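PDB 1A7S: azurocidin from Homo sapiens, which binds heparin and bacterial lipopolysaccharide, kills many Gram-negative bacteria and attracts monocytes and fibroblasts, as a neutrophil-granule homologue of the serine proteases. Local coordinates for residues 144-149 with 160-164; 121-127 with 177-182; 1-5 with 168-174; 110-115 with 206-211. All coordinates share one frame; numbering follows the deposited sequence.

Interaction 1. Residues 144-149 with 160-164; sequences VNVTVT and CTGVL. With NAG (2-acetamido-2-deoxy-beta-D-glucopyranose), chain B.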
loop_
_atom_site.group_PDB
_atom_site.type_symbol
_atom_site.label_atom_id
_atom_site.label_comp_id
_atom_site.label_asym_id
_atom_site.label_seq_id
_atom_site.Cartn_x
_atom_site.Cartn_y
_atom_site.Cartn_z
ATOM N N VAL A 144 5.038 6.311 9.999
ATOM C CA VAL A 144 4.545 7.527 10.649
ATOM C C VAL A 144 3.123 7.297 11.177
ATOM O O VAL A 144 2.349 6.553 10.566
ATOM C CB VAL A 144 4.582 8.710 9.665
ATOM C CG1 VAL A 144 3.791 8.498 8.382
ATOM C CG2 VAL A 144 4.412 10.044 10.285
ATOM N N ASN A 145 2.829 7.907 12.317
ATOM C CA ASN A 145 1.500 7.950 12.873
ATOM C C ASN A 145 0.699 9.020 12.123
ATOM O O ASN A 145 1.234 10.144 11.980
ATOM C CB ASN A 145 1.562 8.367 14.331
ATOM C CG ASN A 145 2.082 7.265 15.245
ATOM O OD1 ASN A 145 2.004 6.069 14.949
ATOM N ND2 ASN A 145 2.617 7.711 16.393
ATOM N N VAL A 146 -0.487 8.714 11.697
ATOM C CA VAL A 146 -1.336 9.649 10.996
ATOM C C VAL A 146 -2.732 9.605 11.613
ATOM O O VAL A 146 -3.085 8.585 12.258
ATOM C CB VAL A 146 -1.364 9.478 9.477
ATOM C CG1 VAL A 146 0.067 9.465 8.875
ATOM C CG2 VAL A 146 -2.076 8.189 9.070
ATOM N N THR A 147 -3.512 10.633 11.358
ATOM C CA THR A 147 -4.880 10.714 11.914
ATOM C C THR A 147 -5.857 10.977 10.805
ATOM O O THR A 147 -5.633 11.834 9.949
ATOM C CB THR A 147 -4.929 11.858 12.979
ATOM O OG1 THR A 147 -3.975 11.524 13.988
ATOM C CG2 THR A 147 -6.299 11.921 13.599
ATOM N N VAL A 148 -6.975 10.279 10.797
ATOM C CA VAL A 148 -8.020 10.482 9.746
ATOM C C VAL A 148 -8.619 11.847 9.887
ATOM O O VAL A 148 -8.988 12.271 10.962
ATOM C CB VAL A 148 -9.083 9.377 9.894
ATOM C CG1 VAL A 148 -10.257 9.638 8.934
ATOM C CG2 VAL A 148 -8.452 8.011 9.637
ATOM N N THR A 149 -8.702 12.557 8.745
ATOM C CA THR A 149 -9.248 13.896 8.676
ATOM C C THR A 149 -10.767 13.912 8.722
ATOM O O THR A 149 -11.417 12.930 8.466
ATOM C CB THR A 149 -8.850 14.627 7.374
ATOM O OG1 THR A 149 -9.576 14.038 6.286
ATOM C CG2 THR A 149 -7.391 14.580 7.067
ATOM N N CYS A 160 -8.729 10.075 4.101
ATOM C CA CYS A 160 -7.670 11.072 4.134
ATOM C C CYS A 160 -7.087 11.184 5.530
ATOM O O CYS A 160 -7.777 11.004 6.518
ATOM C CB CYS A 160 -8.172 12.429 3.699
ATOM S SG CYS A 160 -8.763 12.482 2.031
ATOM N N THR A 161 -5.754 11.477 5.545
ATOM C CA THR A 161 -5.055 11.578 6.805
ATOM C C THR A 161 -4.159 12.772 6.853
ATOM O O THR A 161 -3.785 13.359 5.826
ATOM C CB THR A 161 -4.212 10.320 7.097
ATOM O OG1 THR A 161 -3.155 10.219 6.121
ATOM C CG2 THR A 161 -5.020 9.067 7.015
ATOM N N GLY A 162 -3.833 13.157 8.079
ATOM C CA GLY A 162 -2.880 14.225 8.310
ATOM C C GLY A 162 -2.067 13.921 9.555
ATOM O O GLY A 162 -2.322 12.953 10.305
ATOM N N VAL A 163 -1.106 14.771 9.816
ATOM C CA VAL A 163 -0.242 14.704 10.967
ATOM C C VAL A 163 -0.231 16.083 11.674
ATOM O O VAL A 163 -0.682 17.082 11.131
ATOM C CB VAL A 163 1.209 14.329 10.596
ATOM C CG1 VAL A 163 1.215 12.952 9.934
ATOM C CG2 VAL A 163 1.794 15.366 9.620
ATOM N N LEU A 164 0.216 16.053 12.893
ATOM C CA LEU A 164 0.283 17.302 13.693
ATOM C C LEU A 164 1.584 18.039 13.411
ATOM O O LEU A 164 1.648 19.237 13.742
ATOM C CB LEU A 164 0.267 16.921 15.187
ATOM C CG LEU A 164 -1.031 16.392 15.722
ATOM C CD1 LEU A 164 -0.928 16.079 17.194
ATOM C CD2 LEU A 164 -2.209 17.371 15.434
HETATM C C1 NAG B . 2.959 6.834 17.484
HETATM C C2 NAG B . 4.426 7.251 17.840
HETATM C C3 NAG B . 4.826 6.532 19.117
HETATM C C4 NAG B . 3.805 7.041 20.231
HETATM C C5 NAG B . 2.449 6.460 19.763
HETATM C C6 NAG B . 1.285 6.965 20.578
HETATM C C7 NAG B . 5.865 7.568 15.834
HETATM C C8 NAG B . 6.618 6.947 14.704
HETATM N N2 NAG B . 5.329 6.741 16.764
HETATM O O3 NAG B . 6.076 6.980 19.529
HETATM O O4 NAG B . 4.243 6.311 21.421
HETATM O O5 NAG B . 2.093 7.206 18.578
HETATM O O6 NAG B . 1.543 8.259 21.049
HETATM O O7 NAG B . 5.674 8.738 15.910
#

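Interaction 2. Residues 121-127 with 177-182; sequences TRCQVAG and TPLVCE. With NAG (2-acetamido-2-deoxy-beta-D-glucopyranose), chain B; EOH (ethanol), chain G.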
loop_
_atom_site.group_PDB
_atom_site.type_symbol
_atom_site.label_atom_id
_atom_site.label_comp_id
_atom_site.label_asym_id
_atom_site.label_seq_id
_atom_site.Cartn_x
_atom_site.Cartn_y
_atom_site.Cartn_z
ATOM N N THR A 121 -9.447 9.033 14.053
ATOM C CA THR A 121 -8.863 7.661 14.279
ATOM C C THR A 121 -7.370 7.734 13.938
ATOM O O THR A 121 -6.961 8.290 12.945
ATOM C CB THR A 121 -9.553 6.688 13.309
ATOM O OG1 THR A 121 -10.932 6.637 13.636
ATOM C CG2 THR A 121 -9.004 5.231 13.503
ATOM N N ARG A 122 -6.588 7.182 14.847
ATOM C CA ARG A 122 -5.147 7.055 14.676
ATOM C C ARG A 122 -4.822 5.802 13.845
ATOM O O ARG A 122 -5.391 4.719 14.049
ATOM C CB ARG A 122 -4.514 6.966 16.084
ATOM C CG ARG A 122 -4.694 8.407 16.709
ATOM C CD ARG A 122 -4.135 8.432 18.118
ATOM N NE ARG A 122 -2.730 8.167 18.191
ATOM C CZ ARG A 122 -1.782 8.963 18.638
ATOM N NH1 ARG A 122 -2.042 9.894 19.582
ATOM N NH2 ARG A 122 -0.534 8.812 18.220
ATOM N N CYS A 123 -3.962 5.977 12.904
ATOM C CA CYS A 123 -3.498 4.955 11.981
ATOM C C CYS A 123 -1.956 5.083 11.842
ATOM O O CYS A 123 -1.339 5.989 12.389
ATOM C CB CYS A 123 -4.152 5.201 10.615
ATOM S SG CYS A 123 -5.935 5.346 10.592
ATOM N N GLN A 124 -1.393 4.173 11.071
ATOM C CA GLN A 124 -0.003 4.251 10.645
ATOM C C GLN A 124 0.080 3.950 9.136
ATOM O O GLN A 124 -0.748 3.255 8.604
ATOM C CB GLN A 124 0.912 3.262 11.381
ATOM C CG GLN A 124 1.043 3.563 12.855
ATOM C CD GLN A 124 2.024 2.753 13.609
ATOM O OE1 GLN A 124 2.711 3.299 14.556
ATOM N NE2 GLN A 124 2.230 1.544 13.314
ATOM N N VAL A 125 1.135 4.512 8.550
ATOM C CA VAL A 125 1.515 4.202 7.196
ATOM C C VAL A 125 3.000 3.950 7.158
ATOM O O VAL A 125 3.761 4.748 7.821
ATOM C CB VAL A 125 1.017 5.248 6.188
ATOM C CG1 VAL A 125 1.453 6.632 6.446
ATOM C CG2 VAL A 125 1.252 4.760 4.794
ATOM N N ALA A 126 3.476 2.972 6.501
ATOM C CA ALA A 126 4.856 2.575 6.381
ATOM C C ALA A 126 5.217 2.380 4.906
ATOM O O ALA A 126 4.412 1.975 4.085
ATOM C CB ALA A 126 5.128 1.315 7.178
ATOM N N GLY A 127 6.502 2.544 4.594
ATOM C CA GLY A 127 6.978 2.350 3.270
ATOM C C GLY A 127 8.421 2.714 3.088
ATOM O O GLY A 127 9.063 3.220 4.024
ATOM N N THR A 177 1.090 1.584 -0.800
ATOM C CA THR A 177 1.274 1.053 0.545
ATOM C C THR A 177 0.037 1.206 1.393
ATOM O O THR A 177 -0.751 2.148 1.197
ATOM C CB THR A 177 2.547 1.707 1.191
ATOM O OG1 THR A 177 3.152 0.760 2.044
ATOM C CG2 THR A 177 2.214 2.976 1.928
ATOM N N PRO A 178 -0.246 0.317 2.321
ATOM C CA PRO A 178 -1.504 0.361 3.044
ATOM C C PRO A 178 -1.488 1.373 4.191
ATOM O O PRO A 178 -0.506 1.615 4.864
ATOM C CB PRO A 178 -1.621 -1.067 3.588
ATOM C CG PRO A 178 -0.198 -1.510 3.790
ATOM C CD PRO A 178 0.539 -0.920 2.606
ATOM N N LEU A 179 -2.668 1.877 4.429
ATOM C CA LEU A 179 -2.995 2.649 5.655
ATOM C C LEU A 179 -3.633 1.629 6.616
ATOM O O LEU A 179 -4.650 1.027 6.249
ATOM C CB LEU A 179 -4.026 3.759 5.310
ATOM C CG LEU A 179 -4.503 4.535 6.563
ATOM C CD1 LEU A 179 -3.384 5.410 7.082
ATOM C CD2 LEU A 179 -5.732 5.373 6.203
ATOM N N VAL A 180 -3.032 1.449 7.808
ATOM C CA VAL A 180 -3.510 0.505 8.763
ATOM C C VAL A 180 -4.116 1.246 9.960
ATOM O O VAL A 180 -3.438 2.022 10.591
ATOM C CB VAL A 180 -2.401 -0.441 9.259
ATOM C CG1 VAL A 180 -2.942 -1.380 10.267
ATOM C CG2 VAL A 180 -1.840 -1.200 8.026
ATOM N N CYS A 181 -5.371 0.965 10.203
ATOM C CA CYS A 181 -6.083 1.554 11.346
ATOM C C CYS A 181 -6.787 0.395 12.050
ATOM O O CYS A 181 -7.467 -0.383 11.404
ATOM C CB CYS A 181 -7.133 2.600 10.908
ATOM S SG CYS A 181 -6.663 3.762 9.651
ATOM N N GLU A 182 -6.637 0.296 13.372
ATOM C CA GLU A 182 -7.331 -0.687 14.147
ATOM C C GLU A 182 -7.134 -2.124 13.591
ATOM O O GLU A 182 -8.024 -2.923 13.511
ATOM C CB GLU A 182 -8.838 -0.393 14.248
ATOM C CG GLU A 182 -9.201 1.011 14.672
ATOM C CD GLU A 182 -10.633 1.457 14.659
ATOM O OE1 GLU A 182 -11.456 1.213 13.753
ATOM O OE2 GLU A 182 -10.917 2.234 15.582
HETATM C C1 NAG B . 2.959 6.834 17.484
HETATM C C2 NAG B . 4.426 7.251 17.840
HETATM C C3 NAG B . 4.826 6.532 19.117
HETATM C C4 NAG B . 3.805 7.041 20.231
HETATM C C5 NAG B . 2.449 6.460 19.763
HETATM C C6 NAG B . 1.285 6.965 20.578
HETATM C C7 NAG B . 5.865 7.568 15.834
HETATM C C8 NAG B . 6.618 6.947 14.704
HETATM N N2 NAG B . 5.329 6.741 16.764
HETATM O O3 NAG B . 6.076 6.980 19.529
HETATM O O4 NAG B . 4.243 6.311 21.421
HETATM O O5 NAG B . 2.093 7.206 18.578
HETATM O O6 NAG B . 1.543 8.259 21.049
HETATM O O7 NAG B . 5.674 8.738 15.910
HETATM C C1 EOH G . 1.544 -0.108 7.047
HETATM C C2 EOH G . 1.325 0.570 8.343
HETATM O O EOH G . 1.831 0.721 5.862
HETATM O O HOH W 1 -11.732 5.321 16.328
#

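Interaction 3. Residues 1-5 with 168-174; sequences IVGGR and GGICNGD. With NAG (2-acetamido-2-deoxy-beta-D-glucopyranose), chain B; EOH (ethanol), chain L.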
loop_
_atom_site.group_PDB
_atom_site.type_symbol
_atom_site.label_atom_id
_atom_site.label_comp_id
_atom_site.label_asym_id
_atom_site.label_seq_id
_atom_site.Cartn_x
_atom_site.Cartn_y
_atom_site.Cartn_z
ATOM N N ILE A 1 8.336 7.876 2.899
ATOM C CA ILE A 1 7.624 8.456 4.090
ATOM C C ILE A 1 8.408 9.634 4.592
ATOM O O ILE A 1 9.606 9.498 4.828
ATOM C CB ILE A 1 7.502 7.378 5.179
ATOM C CG1 ILE A 1 6.717 6.116 4.736
ATOM C CG2 ILE A 1 6.947 7.942 6.493
ATOM C CD1 ILE A 1 5.196 6.341 4.534
ATOM N N VAL A 2 7.687 10.748 4.785
ATOM C CA VAL A 2 8.241 11.940 5.387
ATOM C C VAL A 2 7.808 12.047 6.816
ATOM O O VAL A 2 6.688 11.671 7.174
ATOM C CB VAL A 2 7.837 13.208 4.554
ATOM C CG1 VAL A 2 6.414 13.392 4.326
ATOM C CG2 VAL A 2 8.561 14.426 5.130
ATOM N N GLY A 3 8.711 12.494 7.697
ATOM C CA GLY A 3 8.334 12.740 9.066
ATOM C C GLY A 3 8.193 11.505 9.894
ATOM O O GLY A 3 7.555 11.566 10.962
ATOM N N GLY A 4 8.714 10.396 9.454
ATOM C CA GLY A 4 8.599 9.117 10.103
ATOM C C GLY A 4 9.866 8.653 10.805
ATOM O O GLY A 4 10.855 9.354 10.873
ATOM N N ARG A 5 9.790 7.451 11.306
ATOM C CA ARG A 5 10.851 6.749 12.030
ATOM C C ARG A 5 11.239 5.480 11.289
ATOM O O ARG A 5 10.419 4.856 10.608
ATOM C CB ARG A 5 10.308 6.355 13.412
ATOM C CG ARG A 5 11.072 5.594 14.370
ATOM C CD ARG A 5 10.344 5.323 15.700
ATOM N NE ARG A 5 10.060 6.632 16.341
ATOM C CZ ARG A 5 9.176 6.743 17.324
ATOM N NH1 ARG A 5 8.427 5.704 17.722
ATOM N NH2 ARG A 5 8.985 7.939 17.851
ATOM N N GLY A 168 4.507 15.302 7.340
ATOM C CA GLY A 168 4.505 13.883 7.682
ATOM C C GLY A 168 3.484 13.160 6.772
ATOM O O GLY A 168 2.447 13.703 6.515
ATOM N N GLY A 169 3.889 12.001 6.273
ATOM C CA GLY A 169 2.995 11.238 5.420
ATOM C C GLY A 169 3.732 10.598 4.264
ATOM O O GLY A 169 4.949 10.348 4.323
ATOM N N ILE A 170 3.026 10.284 3.207
ATOM C CA ILE A 170 3.548 9.543 2.075
ATOM C C ILE A 170 4.359 10.372 1.146
ATOM O O ILE A 170 4.225 11.614 1.075
ATOM C CB ILE A 170 2.395 8.827 1.331
ATOM C CG1 ILE A 170 1.459 9.798 0.637
ATOM C CG2 ILE A 170 1.638 7.872 2.273
ATOM C CD1 ILE A 170 0.268 9.184 -0.116
ATOM N N CYS A 171 5.199 9.760 0.365
ATOM C CA CYS A 171 5.951 10.437 -0.659
ATOM C C CYS A 171 6.249 9.535 -1.823
ATOM O O CYS A 171 5.685 8.417 -1.939
ATOM C CB CYS A 171 7.135 11.181 -0.071
ATOM S SG CYS A 171 7.802 12.581 -0.994
ATOM N N ASN A 172 7.116 9.886 -2.734
ATOM C CA ASN A 172 7.443 9.070 -3.897
ATOM C C ASN A 172 7.905 7.702 -3.445
ATOM O O ASN A 172 8.735 7.571 -2.582
ATOM C CB ASN A 172 8.577 9.747 -4.683
ATOM C CG ASN A 172 8.485 11.190 -4.954
ATOM O OD1 ASN A 172 9.455 11.880 -5.077
ATOM N ND2 ASN A 172 7.279 11.743 -5.116
ATOM N N GLY A 173 7.313 6.628 -4.036
ATOM C CA GLY A 173 7.688 5.265 -3.678
ATOM C C GLY A 173 6.750 4.646 -2.676
ATOM O O GLY A 173 6.819 3.424 -2.390
ATOM N N ASP A 174 5.912 5.447 -2.034
ATOM C CA ASP A 174 4.901 4.936 -1.104
ATOM C C ASP A 174 3.582 4.630 -1.770
ATOM O O ASP A 174 2.670 4.134 -1.073
ATOM C CB ASP A 174 4.710 5.882 0.056
ATOM C CG ASP A 174 5.956 6.020 0.918
ATOM O OD1 ASP A 174 6.625 4.998 1.199
ATOM O OD2 ASP A 174 6.264 7.216 1.285
HETATM C C1 NAG B . 2.959 6.834 17.484
HETATM C C2 NAG B . 4.426 7.251 17.840
HETATM C C3 NAG B . 4.826 6.532 19.117
HETATM C C4 NAG B . 3.805 7.041 20.231
HETATM C C5 NAG B . 2.449 6.460 19.763
HETATM C C6 NAG B . 1.285 6.965 20.578
HETATM C C7 NAG B . 5.865 7.568 15.834
HETATM C C8 NAG B . 6.618 6.947 14.704
HETATM N N2 NAG B . 5.329 6.741 16.764
HETATM O O3 NAG B . 6.076 6.980 19.529
HETATM O O4 NAG B . 4.243 6.311 21.421
HETATM O O5 NAG B . 2.093 7.206 18.578
HETATM O O6 NAG B . 1.543 8.259 21.049
HETATM O O7 NAG B . 5.674 8.738 15.910
HETATM C C1 EOH L . 3.743 11.019 -3.336
HETATM C C2 EOH L . 2.810 11.655 -2.389
HETATM O O EOH L . 4.788 11.937 -3.817
#

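Interaction 4. Residues 110-115 with 206-211; sequences LPLQNA and VALFRD. With NAG (2-acetamido-2-deoxy-beta-D-glucopyranose), chain C.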
loop_
_atom_site.group_PDB
_atom_site.type_symbol
_atom_site.label_atom_id
_atom_site.label_comp_id
_atom_site.label_asym_id
_atom_site.label_seq_id
_atom_site.Cartn_x
_atom_site.Cartn_y
_atom_site.Cartn_z
ATOM N N LEU A 110 -8.556 -7.199 6.086
ATOM C CA LEU A 110 -9.332 -6.147 5.460
ATOM C C LEU A 110 -10.561 -5.794 6.279
ATOM O O LEU A 110 -11.134 -6.639 6.945
ATOM C CB LEU A 110 -9.824 -6.628 4.075
ATOM C CG LEU A 110 -8.764 -7.057 3.081
ATOM C CD1 LEU A 110 -9.405 -7.733 1.874
ATOM C CD2 LEU A 110 -7.980 -5.814 2.584
ATOM N N PRO A 111 -11.037 -4.551 6.112
ATOM C CA PRO A 111 -12.326 -4.187 6.646
ATOM C C PRO A 111 -13.435 -4.895 5.869
ATOM O O PRO A 111 -13.309 -5.206 4.689
ATOM C CB PRO A 111 -12.372 -2.680 6.419
ATOM C CG PRO A 111 -11.503 -2.414 5.226
ATOM C CD PRO A 111 -10.447 -3.469 5.267
ATOM N N LEU A 112 -14.578 -5.045 6.540
ATOM C CA LEU A 112 -15.790 -5.500 5.889
ATOM C C LEU A 112 -16.370 -4.395 4.998
ATOM O O LEU A 112 -16.080 -3.192 5.198
ATOM C CB LEU A 112 -16.857 -5.920 6.936
ATOM C CG LEU A 112 -16.512 -7.131 7.778
ATOM C CD1 LEU A 112 -17.465 -7.259 8.927
ATOM C CD2 LEU A 112 -16.520 -8.423 6.960
ATOM N N GLN A 113 -17.127 -4.784 3.997
ATOM C CA GLN A 113 -17.744 -3.870 3.083
ATOM C C GLN A 113 -18.442 -2.759 3.822
ATOM O O GLN A 113 -19.258 -3.004 4.758
ATOM C CB GLN A 113 -18.703 -4.602 2.151
ATOM C CG GLN A 113 -19.444 -3.767 1.137
ATOM C CD GLN A 113 -18.526 -3.244 0.024
ATOM O OE1 GLN A 113 -17.719 -3.929 -0.518
ATOM N NE2 GLN A 113 -18.778 -1.951 -0.341
ATOM N N ASN A 114 -18.206 -1.525 3.448
ATOM C CA ASN A 114 -18.835 -0.347 3.973
ATOM C C ASN A 114 -18.448 0.007 5.401
ATOM O O ASN A 114 -18.968 0.934 5.987
ATOM C CB ASN A 114 -20.357 -0.315 3.821
ATOM C CG ASN A 114 -20.840 -0.305 2.418
ATOM O OD1 ASN A 114 -20.087 -0.003 1.464
ATOM N ND2 ASN A 114 -22.102 -0.671 2.203
ATOM N N ALA A 115 -17.441 -0.642 5.962
ATOM C CA ALA A 115 -16.945 -0.267 7.291
ATOM C C ALA A 115 -16.380 1.190 7.175
ATOM O O ALA A 115 -15.943 1.595 6.120
ATOM C CB ALA A 115 -15.820 -1.163 7.766
ATOM N N VAL A 206 -10.606 1.374 1.113
ATOM C CA VAL A 206 -10.638 -0.066 0.897
ATOM C C VAL A 206 -12.002 -0.652 1.164
ATOM O O VAL A 206 -12.474 -1.541 0.431
ATOM C CB VAL A 206 -9.550 -0.783 1.663
ATOM C CG1 VAL A 206 -9.660 -2.308 1.546
ATOM C CG2 VAL A 206 -8.162 -0.391 1.172
ATOM N N ALA A 207 -12.657 -0.201 2.214
ATOM C CA ALA A 207 -13.932 -0.788 2.597
ATOM C C ALA A 207 -15.015 -0.661 1.529
ATOM O O ALA A 207 -15.977 -1.425 1.531
ATOM C CB ALA A 207 -14.423 -0.219 3.906
ATOM N N LEU A 208 -14.860 0.282 0.619
ATOM C CA LEU A 208 -15.847 0.399 -0.478
ATOM C C LEU A 208 -15.744 -0.759 -1.444
ATOM O O LEU A 208 -16.656 -0.967 -2.242
ATOM C CB LEU A 208 -15.619 1.692 -1.243
ATOM C CG LEU A 208 -15.888 2.995 -0.533
ATOM C CD1 LEU A 208 -15.535 4.164 -1.443
ATOM C CD2 LEU A 208 -17.335 2.999 -0.060
ATOM N N PHE A 209 -14.585 -1.411 -1.474
ATOM C CA PHE A 209 -14.232 -2.412 -2.509
ATOM C C PHE A 209 -14.153 -3.822 -1.940
ATOM O O PHE A 209 -13.720 -4.725 -2.653
ATOM C CB PHE A 209 -12.850 -2.053 -3.088
ATOM C CG PHE A 209 -12.844 -0.726 -3.800
ATOM C CD1 PHE A 209 -13.119 -0.712 -5.144
ATOM C CD2 PHE A 209 -12.535 0.424 -3.150
ATOM C CE1 PHE A 209 -13.275 0.522 -5.765
ATOM C CE2 PHE A 209 -12.609 1.644 -3.754
ATOM C CZ PHE A 209 -13.007 1.698 -5.076
ATOM N N ARG A 210 -14.585 -4.069 -0.705
ATOM C CA ARG A 210 -14.379 -5.417 -0.138
ATOM C C ARG A 210 -15.060 -6.517 -0.910
ATOM O O ARG A 210 -14.474 -7.568 -1.142
ATOM C CB ARG A 210 -14.780 -5.447 1.323
ATOM C CG ARG A 210 -14.719 -6.789 1.988
ATOM C CD ARG A 210 -13.296 -7.389 2.028
ATOM N NE ARG A 210 -13.309 -8.735 2.568
ATOM C CZ ARG A 210 -13.299 -9.037 3.860
ATOM N NH1 ARG A 210 -13.269 -8.126 4.771
ATOM N NH2 ARG A 210 -13.324 -10.334 4.237
ATOM N N ASP A 211 -16.323 -6.344 -1.260
ATOM C CA ASP A 211 -17.020 -7.392 -2.001
ATOM C C ASP A 211 -16.313 -7.634 -3.342
ATOM O O ASP A 211 -16.186 -8.794 -3.790
ATOM C CB ASP A 211 -18.485 -7.009 -2.256
ATOM C CG ASP A 211 -19.347 -6.972 -1.009
ATOM O OD1 ASP A 211 -18.925 -7.386 0.068
ATOM O OD2 ASP A 211 -20.527 -6.550 -1.194
HETATM C C1 NAG C . -22.677 -0.639 0.930
HETATM C C2 NAG C . -23.874 -1.643 0.858
HETATM C C3 NAG C . -24.431 -1.564 -0.591
HETATM C C4 NAG C . -24.841 -0.109 -0.848
HETATM C C5 NAG C . -23.563 0.794 -0.707
HETATM C C6 NAG C . -23.778 2.224 -0.993
HETATM C C7 NAG C . -23.582 -3.810 2.006
HETATM C C8 NAG C . -23.018 -5.148 1.927
HETATM N N2 NAG C . -23.304 -2.986 0.963
HETATM O O3 NAG C . -25.591 -2.407 -0.654
HETATM O O4 NAG C . -25.295 -0.032 -2.211
HETATM O O5 NAG C . -23.157 0.661 0.699
HETATM O O6 NAG C . -24.725 2.789 -0.121
HETATM O O7 NAG C . -24.331 -3.524 2.827
#

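Interaction 1. Residues 144-149 with 160-164
Strand 144-148 and strand 160-162 run antiparallel with a strong twist, 126° between their short axes, and are joined by a hydrogen-bonded pair at Thr147 and Gly162. Thr147 N gives to Gly162 O at 2.8 Å and Gly162 N to Thr147 O at 2.9 Å. Just past the end of the strand Thr149 N reaches Cys160 O at 2.9 Å. Between these bonds lies the non-hydrogen-bonded pair Val148 and Thr161, whose CA atoms approach to 4.3 Å while their side chains diverge.

Val146 divides its two methyls between two neighbours. Its CG2 lies 3.6 Å from Thr161 CB, and its CG1, placed anti to the carbonyl carbon (chi1 -52°), meets Val163 CG1 at 3.8 Å. The buried side of Val146 and Thr161 continues onto Leu179 of strand 178-181, which packs on both. At the other end Thr149 OG1 comes within 3.4 Å of Cys160 CB, next to the Cys154-Cys160 disulfide, and Thr149 CG2 packs against Cys160 O and the carbonyl carbon of Thr161. Asn145 points its amide away from the hairpin, and its ND2 is bonded covalently to C1 of an N-acetylglucosamine, which carries the sugar away from Cys160-Leu164, toward Arg5 and Arg122. The two strands form a beta hairpin within the second, C-terminal barrel of the chymotrypsin-like fold of the S1 family.

Interaction 2. Residues 121-127 with 177-182
Two backbone hydrogen bonds join the antiparallel strands 122-127 and 178-181 at the pair Gln124 and Val180: Gln124 N gives to Val180 O and Val180 N to Gln124 O, both at 3.0 Å. Farther along, the side chain of Thr177 takes over from the backbone: its OG1 donates to Ala126 O at 2.7 Å. Between these bonds an ethanol, probably from the crystallisation liquor, bridges the strands through its oxygen, accepting from Ala126 N and donating to Pro178 O at 2.7 Å.

One covalent link crosses the contact, the Cys123-Cys181 disulfide, with a torsion of 97° about its S-S bond. It fastens neighbouring strands of the C-terminal barrel of the chymotrypsin fold, in which strand 122-127 also pairs with strand 142-148 along its other edge.

Apolar contacts fill the side of the sheet that carries Val125 and Leu179. Leu179 CD1 rests 3.6 Å from Cys123 CB, and Phe203 touches both Val125 and Leu179. Val125 CG2 touches Thr177 CG2 at 3.5 Å, the side chains crossing at about a right angle.

A water donates to both Thr121 OG1 and Glu182 OE2; the same hydroxyl is hydrogen-bonded to Glu118 O. Arg122 NH2 comes within 3.1 Å of O5 of the glycan on Asn145.

Interaction 3. Residues 1-5 with 168-174
Ile1 lays its CD1 methyl against the carboxylate of Asp174, 3.5 Å from OD2, the two side chains crossing at about a right angle. The same oxygen takes the amino terminus itself: Ile1 N forms a salt bridge at 2.7 Å with Asp174 OD2, which accepts it on its syn lone pair. Cys171 N donates to the anti lone pair of OD2 at 2.9 Å, so two N-H groups grip one buried oxygen, while OD1 is held by Gly129 N. The positive terminus would be expected to favour the ionised carboxylate.

This ion pair is the hallmark of activated chymotrypsin-family proteases, in which the new N terminus released from the zymogen folds into the activation pocket; azurocidin retains it although it is a serine protease homologue. Asp174 closes a type II turn from Cys171, itself disulfide-bonded to Cys196.

Behind the terminus the backbones run antiparallel through a single bridge at Val2 and Gly169. Val2 N gives to Gly169 O at 2.8 Å, and Gly169 N gives to Val2 O at 3.0 Å. Val2 CG1 leans over Gly169, 3.4 Å from its O. Beyond the bridge, Arg5 turns to the glycan on Asn145: one guanidinium face lies under the acetamide methyl C8, and NH1 donates to O3.

Interaction 4. Residues 110-115 with 206-211
Gln113 places its side-chain amide against the first turn of the helix that begins at Arg210. Asp211 N points at its OE1 at 2.9 Å, nearly straight (178°) and in the plane of the amide carbonyl, while its NE2 donates to Leu208 O at 3.0 Å from far above the plane of the Leu208 carbonyl. The chain leaves with CG anti to the backbone N and bends at chi2 (71°), which brings the amide back to the backbone at Leu208 and Asp211. Both its ends are thus used by backbone groups, and the Asp211 side chain crosses it at about a right angle, the carboxylate and amide planes turned by 51°, with Asp211 OD1 3.5 Å from Gln113 CB. Arg210 reaches the other way: its NH1 gives to Pro111 O at 2.9 Å. That oxygen lies in the guanidinium plane, but the donor stands far above the plane of the carbonyl.

Ala207 fits against the bend of the 110-115 segment. Its CB packs 3.9 Å from Pro111 CG and also nears Leu112 O and Ala115 O, and its own O accepts from Asn114 N. Val206 CG1 continues the apolar strip against Pro111 CD and Leu110 CD2. The contact joins the long connection between the two barrels of the chymotrypsin fold to the start of its C-terminal helix.

Several neighbours set these groups in place. Asn114 OD1 accepts a third bond from the Gln113 amide, at NE2, within the type II turn from Leu112 to Ala115, and Asn114 ND2 carries an N-acetylglucosamine. Farther out, Asp214 forms a salt bridge with Arg210 NE, while Met37 and Ile213 pack against Leu110 and Val206.

Overall arrangement
Interactions 1, 2 and 3 adjoin one another, their centres 9 to 12 Å apart. Interactions 1 and 2 share one antiparallel sheet: strand 142-148 lies beside strand 122-127, and Val146 O meets Cys123 N at 2.8 Å. Along the chain interaction 1 is nested inside the loops closed by the other three. Interaction 3 brings the N terminus across the chain to this sheet, where Ile1 packs on Val144 and against Gly127. The glycan on Asn145 touches segments of all three. Interaction 4 lies on the opposite side of the chain's centre from interaction 3, about 25 Å away between centres, so the N terminus and the C-terminal helix are fastened at separate places on the fold.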